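Type III chaperone protein ShcA (Pseudomonas syringae pv. tomato, PDB 4G6T) probably serves as a class I type III secretion chaperone of the CesT family, binding an effector protein before its export. Local coordinates at residues L54-L59 with P109-E114; I66-L71 with G93-Y98. All coordinates share one frame; numbering follows the deposited sequence. Where two conformers were deposited one is given.

Contacts 1 and 2 sit on one antiparallel sheet, their centres about 19 Å apart. Contact 1 lies about 4 Å from the centre of the chain, where strand 53-59 meets helix 108-127; contact 2 lies about 16 Å from it, where helix 68-74 reaches strand 95-102. The two strands are neighbours, and G58 N to A97 O, 2.8 Å apart, is a probable hydrogen bond between them. Along the chain, contact 2 is nested inside the loop that contact 1 closes. I57 CG2 also packs 3.8 Å from H96 ND1; both residues touch the chain of another protein, consistent with a chaperone gripping its client.

Contact 1 of 2, residues L54-L59 with P109-E114; sequences LLLIGL and PTLKRE
L56 reaches from the strand into the side of helix 108-127 and divides its two methyls between L111 and E114. Its CB points toward the helix but makes no close contact with it; CG continues in that direction, anti to the carbonyl carbon (chi1 -69°), and the fork beyond it does the touching. CD1 lies 4.1 Å from CD1 of L111, an apolar meeting in which the two side chains are set obliquely. CD2 takes the other branch to the next turn, 3.7 Å from CB of E114 and 3.8 Å from its backbone C, with the side chains nearly perpendicular. This is a helix laid on a sheet, as in the alpha+beta fold of CesT-family chaperones: strand 54-59 and the segment 109-114 run in nearly the same direction, at 23°, with 10.7 Å between their axes. L54, two residues back on the same face of the strand, joins them. Its CD2 comes to 4.0 Å from that same CD1 of L111, so one methyl of the helix serves both strand leucines. M115 and L118 of the helix also touch L56, which buries it between the sheet and the helix. L55 and I57, on the other face, pack against the chain of another protein. E114 meets L56 through CB; a bend at chi2 (-77°) carries its carboxylate away, and OE1 is hydrogen-bonded to NE2 of Q99 on the adjacent strand 95-102.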
loop_
_atom_site.group_PDB
_atom_site.type_symbol
_atom_site.label_atom_id
_atom_site.label_comp_id
_atom_site.label_asym_id
_atom_site.label_seq_id
_atom_site.Cartn_x
_atom_site.Cartn_y
_atom_site.Cartn_z
ATOM N N LEU A 54 10.031 -0.719 1.027
ATOM C CA LEU A 54 8.577 -0.932 1.060
ATOM C C LEU A 54 7.944 0.217 0.304
ATOM O O LEU A 54 8.246 1.383 0.573
ATOM C CB LEU A 54 8.127 -0.948 2.487
ATOM C CG LEU A 54 6.611 -1.250 2.704
ATOM C CD1 LEU A 54 6.239 -2.681 2.271
ATOM C CD2 LEU A 54 6.161 -0.936 4.146
ATOM N N LEU A 55 7.031 -0.113 -0.585
ATOM C CA LEU A 55 6.288 0.923 -1.337
ATOM C C LEU A 55 4.900 1.064 -0.798
ATOM O O LEU A 55 4.243 0.044 -0.559
ATOM C CB LEU A 55 6.251 0.598 -2.788
ATOM C CG LEU A 55 7.632 0.460 -3.456
ATOM C CD1 LEU A 55 7.565 -0.270 -4.763
ATOM C CD2 LEU A 55 8.238 1.838 -3.517
ATOM N N LEU A 56 4.497 2.301 -0.633
ATOM C CA LEU A 56 3.102 2.674 -0.351
ATOM C C LEU A 56 2.555 3.243 -1.636
ATOM O O LEU A 56 3.118 4.221 -2.191
ATOM C CB LEU A 56 3.039 3.695 0.739
ATOM C CG LEU A 56 3.398 3.351 2.174
ATOM C CD1 LEU A 56 4.661 2.486 2.281
ATOM C CD2 LEU A 56 3.509 4.537 3.085
ATOM N N ILE A 57 1.460 2.700 -2.155
ATOM C CA ILE A 57 0.943 3.072 -3.443
ATOM C C ILE A 57 -0.529 3.358 -3.311
ATOM O O ILE A 57 -1.259 2.590 -2.662
ATOM C CB ILE A 57 1.100 1.990 -4.492
ATOM C CG1 ILE A 57 2.546 1.404 -4.516
ATOM C CG2 ILE A 57 0.757 2.504 -5.902
ATOM C CD1 ILE A 57 2.779 0.166 -5.340
ATOM N N GLY A 58 -0.964 4.482 -3.847
ATOM C CA GLY A 58 -2.350 4.878 -3.750
ATOM C C GLY A 58 -2.958 5.242 -5.062
ATOM O O GLY A 58 -2.312 5.776 -5.956
ATOM N N LEU A 59 -4.265 5.005 -5.199
ATOM C CA LEU A 59 -5.034 5.401 -6.405
ATOM C C LEU A 59 -5.400 6.851 -6.314
ATOM O O LEU A 59 -6.061 7.273 -5.402
ATOM C CB LEU A 59 -6.312 4.540 -6.549
ATOM C CG LEU A 59 -7.236 5.017 -7.676
ATOM C CD1 LEU A 59 -6.611 5.010 -9.055
ATOM C CD2 LEU A 59 -8.510 4.107 -7.705
ATOM N N PRO A 109 5.932 3.490 13.736
ATOM C CA PRO A 109 5.540 4.934 13.649
ATOM C C PRO A 109 5.840 5.552 12.282
ATOM O O PRO A 109 5.026 6.377 11.827
ATOM C CB PRO A 109 6.359 5.613 14.729
ATOM C CG PRO A 109 6.705 4.492 15.702
ATOM C CD PRO A 109 6.874 3.266 14.860
ATOM N N THR A 110 6.954 5.190 11.663
ATOM C CA THR A 110 7.292 5.718 10.300
ATOM C C THR A 110 6.282 5.264 9.296
ATOM O O THR A 110 5.813 6.059 8.463
ATOM C CB THR A 110 8.723 5.369 9.870
ATOM O OG1 THR A 110 9.604 6.066 10.762
ATOM C CG2 THR A 110 8.991 5.822 8.467
ATOM N N LEU A 111 5.909 3.994 9.307
ATOM C CA LEU A 111 4.909 3.526 8.408
ATOM C C LEU A 111 3.588 4.286 8.607
ATOM O O LEU A 111 2.891 4.640 7.634
ATOM C CB LEU A 111 4.724 1.994 8.532
ATOM C CG LEU A 111 3.645 1.333 7.686
ATOM C CD1 LEU A 111 3.803 1.542 6.187
ATOM C CD2 LEU A 111 3.610 -0.173 7.934
ATOM N N LYS A 112 3.169 4.447 9.860
ATOM C CA LYS A 112 1.926 5.203 10.180
ATOM C C LYS A 112 2.002 6.618 9.616
ATOM O O LYS A 112 1.061 7.041 8.904
ATOM C CB LYS A 112 1.670 5.254 11.684
ATOM C CG LYS A 112 1.264 3.920 12.275
ATOM C CD LYS A 112 0.987 4.088 13.754
ATOM C CE LYS A 112 0.453 2.776 14.284
ATOM N NZ LYS A 112 -0.021 3.051 15.647
ATOM N N ARG A 113 3.096 7.305 9.893
ATOM C CA ARG A 113 3.278 8.700 9.457
ATOM C C ARG A 113 3.263 8.798 7.931
ATOM O O ARG A 113 2.590 9.700 7.324
ATOM C CB ARG A 113 4.586 9.246 9.990
ATOM C CG ARG A 113 4.828 10.715 9.673
ATOM C CD ARG A 113 6.075 11.273 10.343
ATOM N NE ARG A 113 7.297 10.536 9.991
ATOM C CZ ARG A 113 7.912 9.643 10.777
ATOM N NH1 ARG A 113 7.460 9.308 11.995
ATOM N NH2 ARG A 113 9.004 9.075 10.334
ATOM N N GLU A 114 3.952 7.918 7.253
ATOM C CA GLU A 114 4.011 7.950 5.839
ATOM C C GLU A 114 2.689 7.563 5.173
ATOM O O GLU A 114 2.326 8.124 4.137
ATOM C CB GLU A 114 5.145 7.112 5.261
ATOM C CG GLU A 114 6.511 7.636 5.717
ATOM C CD GLU A 114 6.960 8.877 4.982
ATOM O OE1 GLU A 114 6.296 9.384 4.023
ATOM O OE2 GLU A 114 8.021 9.380 5.421
#

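Contact 2 of 2, residues I66-L71 with G93-Y98; sequences IPQQCL and GLYHAY
The aromatic part of the contact is a CH-pi interaction between L71, on the short helix 68-74, and the ring of Y95 on strand 95-102. L71 CD1 stands over one face of the ring, 3.9 Å from its centroid and 27° off the normal. The methyl is displaced toward the hydroxyl end: CZ is 3.5 Å away and OH 3.6 Å. The two side chains cross at about a right angle, with L71 presenting one methyl to the broad surface of the tyrosine. For Y95 this depends on chi1 of -65°, which sets CG anti to the carbonyl carbon and extends the ring toward the helix. Looser van der Waals contact comes from Q68, an exposed residue whose CG lies 4.3 Å from Y95 OH. Among apolar neighbours, L71 also meets L86 and W125, and Y95 rests on L60, P62 and L88. Backbone geometry shapes both partners. P67 is the N-cap residue of the helix, and its O accepts a bond from C70 N at 2.9 Å and a weak one from L71 N. On the strand side, G93 and L94 both face D89, which fits a G1 beta bulge, with G93 at positive phi. The contact lies within the beta-alpha-alpha-beta-beta portion of the CesT-type chaperone fold (strand 53-59 to strand 95-102), in which helix 68-74 of the connection packs against Y95 of strand 95-102 and L86 of the outermost strand 85-88.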
loop_
_atom_site.group_PDB
_atom_site.type_symbol
_atom_site.label_atom_id
_atom_site.label_comp_id
_atom_site.label_asym_id
_atom_site.label_seq_id
_atom_site.Cartn_x
_atom_site.Cartn_y
_atom_site.Cartn_z
ATOM N N ILE A 66 -8.022 18.885 -14.433
ATOM C CA ILE A 66 -6.817 19.430 -13.810
ATOM C C ILE A 66 -5.796 19.447 -14.929
ATOM O O ILE A 66 -5.651 18.458 -15.608
ATOM C CB ILE A 66 -6.286 18.575 -12.644
ATOM C CG1 ILE A 66 -7.185 18.710 -11.431
ATOM C CG2 ILE A 66 -4.929 19.083 -12.191
ATOM C CD1 ILE A 66 -6.867 19.925 -10.587
ATOM N N PRO A 67 -5.139 20.594 -15.141
ATOM C CA PRO A 67 -4.161 20.661 -16.227
ATOM C C PRO A 67 -3.012 19.688 -15.943
ATOM O O PRO A 67 -2.609 19.579 -14.781
ATOM C CB PRO A 67 -3.641 22.098 -16.163
ATOM C CG PRO A 67 -4.626 22.862 -15.373
ATOM C CD PRO A 67 -5.282 21.874 -14.445
ATOM N N GLN A 68 -2.531 19.022 -16.987
ATOM C CA GLN A 68 -1.391 18.088 -16.859
ATOM C C GLN A 68 -0.167 18.819 -16.311
ATOM O O GLN A 68 0.604 18.211 -15.524
ATOM C CB GLN A 68 -1.075 17.340 -18.142
ATOM C CG GLN A 68 -2.020 16.215 -18.539
ATOM C CD GLN A 68 -1.886 15.900 -20.027
ATOM O OE1 GLN A 68 -2.094 16.768 -20.863
ATOM N NE2 GLN A 68 -1.533 14.686 -20.357
ATOM N N GLN A 69 0.015 20.100 -16.630
ATOM C CA GLN A 69 1.079 20.907 -15.982
ATOM C C GLN A 69 1.037 20.948 -14.455
ATOM O O GLN A 69 2.084 20.993 -13.793
ATOM C CB GLN A 69 1.100 22.359 -16.511
ATOM C CG GLN A 69 1.238 22.425 -18.023
ATOM C CD GLN A 69 1.664 23.787 -18.569
ATOM O OE1 GLN A 69 2.513 24.477 -17.986
ATOM N NE2 GLN A 69 1.100 24.159 -19.725
ATOM N N CYS A 70 -0.170 20.934 -13.876
ATOM C CA CYS A 70 -0.327 20.921 -12.432
ATOM C C CYS A 70 0.118 19.572 -11.859
ATOM O O CYS A 70 0.801 19.524 -10.811
ATOM C CB CYS A 70 -1.788 21.139 -12.048
ATOM S SG CYS A 70 -2.418 22.737 -12.594
ATOM N N LEU A 71 -0.242 18.504 -12.548
ATOM C CA LEU A 71 0.130 17.158 -12.086
ATOM C C LEU A 71 1.657 17.029 -12.179
ATOM O O LEU A 71 2.310 16.518 -11.245
ATOM C CB LEU A 71 -0.550 16.088 -12.888
ATOM C CG LEU A 71 -2.091 15.993 -12.650
ATOM C CD1 LEU A 71 -2.693 15.055 -13.651
ATOM C CD2 LEU A 71 -2.401 15.593 -11.214
ATOM N N GLY A 93 -3.971 3.536 -17.257
ATOM C CA GLY A 93 -4.431 4.895 -17.450
ATOM C C GLY A 93 -4.762 5.638 -16.207
ATOM O O GLY A 93 -5.291 6.735 -16.220
ATOM N N LEU A 94 -4.434 5.027 -15.063
ATOM C CA LEU A 94 -4.686 5.654 -13.787
ATOM C C LEU A 94 -3.455 6.327 -13.149
ATOM O O LEU A 94 -2.347 5.806 -13.258
ATOM C CB LEU A 94 -5.208 4.589 -12.815
ATOM C CG LEU A 94 -6.500 3.881 -13.282
ATOM C CD1 LEU A 94 -6.801 2.732 -12.324
ATOM C CD2 LEU A 94 -7.647 4.861 -13.301
ATOM N N TYR A 95 -3.702 7.452 -12.555
ATOM C CA TYR A 95 -2.681 8.183 -11.785
ATOM C C TYR A 95 -2.485 7.479 -10.449
ATOM O O TYR A 95 -3.453 7.143 -9.725
ATOM C CB TYR A 95 -3.012 9.618 -11.583
ATOM C CG TYR A 95 -3.041 10.415 -12.863
ATOM C CD1 TYR A 95 -1.875 10.734 -13.516
ATOM C CD2 TYR A 95 -4.220 10.837 -13.396
ATOM C CE1 TYR A 95 -1.883 11.476 -14.684
ATOM C CE2 TYR A 95 -4.234 11.612 -14.556
ATOM C CZ TYR A 95 -3.057 11.912 -15.183
ATOM O OH TYR A 95 -3.066 12.672 -16.355
ATOM N N HIS A 96 -1.219 7.315 -10.102
ATOM C CA HIS A 96 -0.782 6.678 -8.854
ATOM C C HIS A 96 -0.030 7.629 -7.996
ATOM O O HIS A 96 0.905 8.284 -8.510
ATOM C CB HIS A 96 0.079 5.468 -9.106
ATOM C CG HIS A 96 -0.648 4.341 -9.800
ATOM N ND1 HIS A 96 -0.760 3.070 -9.295
ATOM C CD2 HIS A 96 -1.324 4.350 -10.975
ATOM C CE1 HIS A 96 -1.515 2.314 -10.148
ATOM N NE2 HIS A 96 -1.832 3.078 -11.185
ATOM N N ALA A 97 -0.314 7.671 -6.692
ATOM C CA ALA A 97 0.496 8.347 -5.693
ATOM C C ALA A 97 1.396 7.271 -5.039
ATOM O O ALA A 97 1.067 6.089 -5.012
ATOM C CB ALA A 97 -0.349 9.020 -4.663
ATOM N N TYR A 98 2.604 7.666 -4.620
ATOM C CA TYR A 98 3.526 6.666 -4.085
ATOM C C TYR A 98 4.471 7.285 -3.061
ATOM O O TYR A 98 4.787 8.527 -3.078
ATOM C CB TYR A 98 4.309 5.950 -5.182
ATOM C CG TYR A 98 5.243 6.916 -5.895
ATOM C CD1 TYR A 98 6.563 7.026 -5.455
ATOM C CD2 TYR A 98 4.848 7.592 -6.997
ATOM C CE1 TYR A 98 7.456 7.840 -6.135
ATOM C CE2 TYR A 98 5.739 8.470 -7.649
ATOM C CZ TYR A 98 7.043 8.575 -7.180
ATOM O OH TYR A 98 7.925 9.473 -7.760
#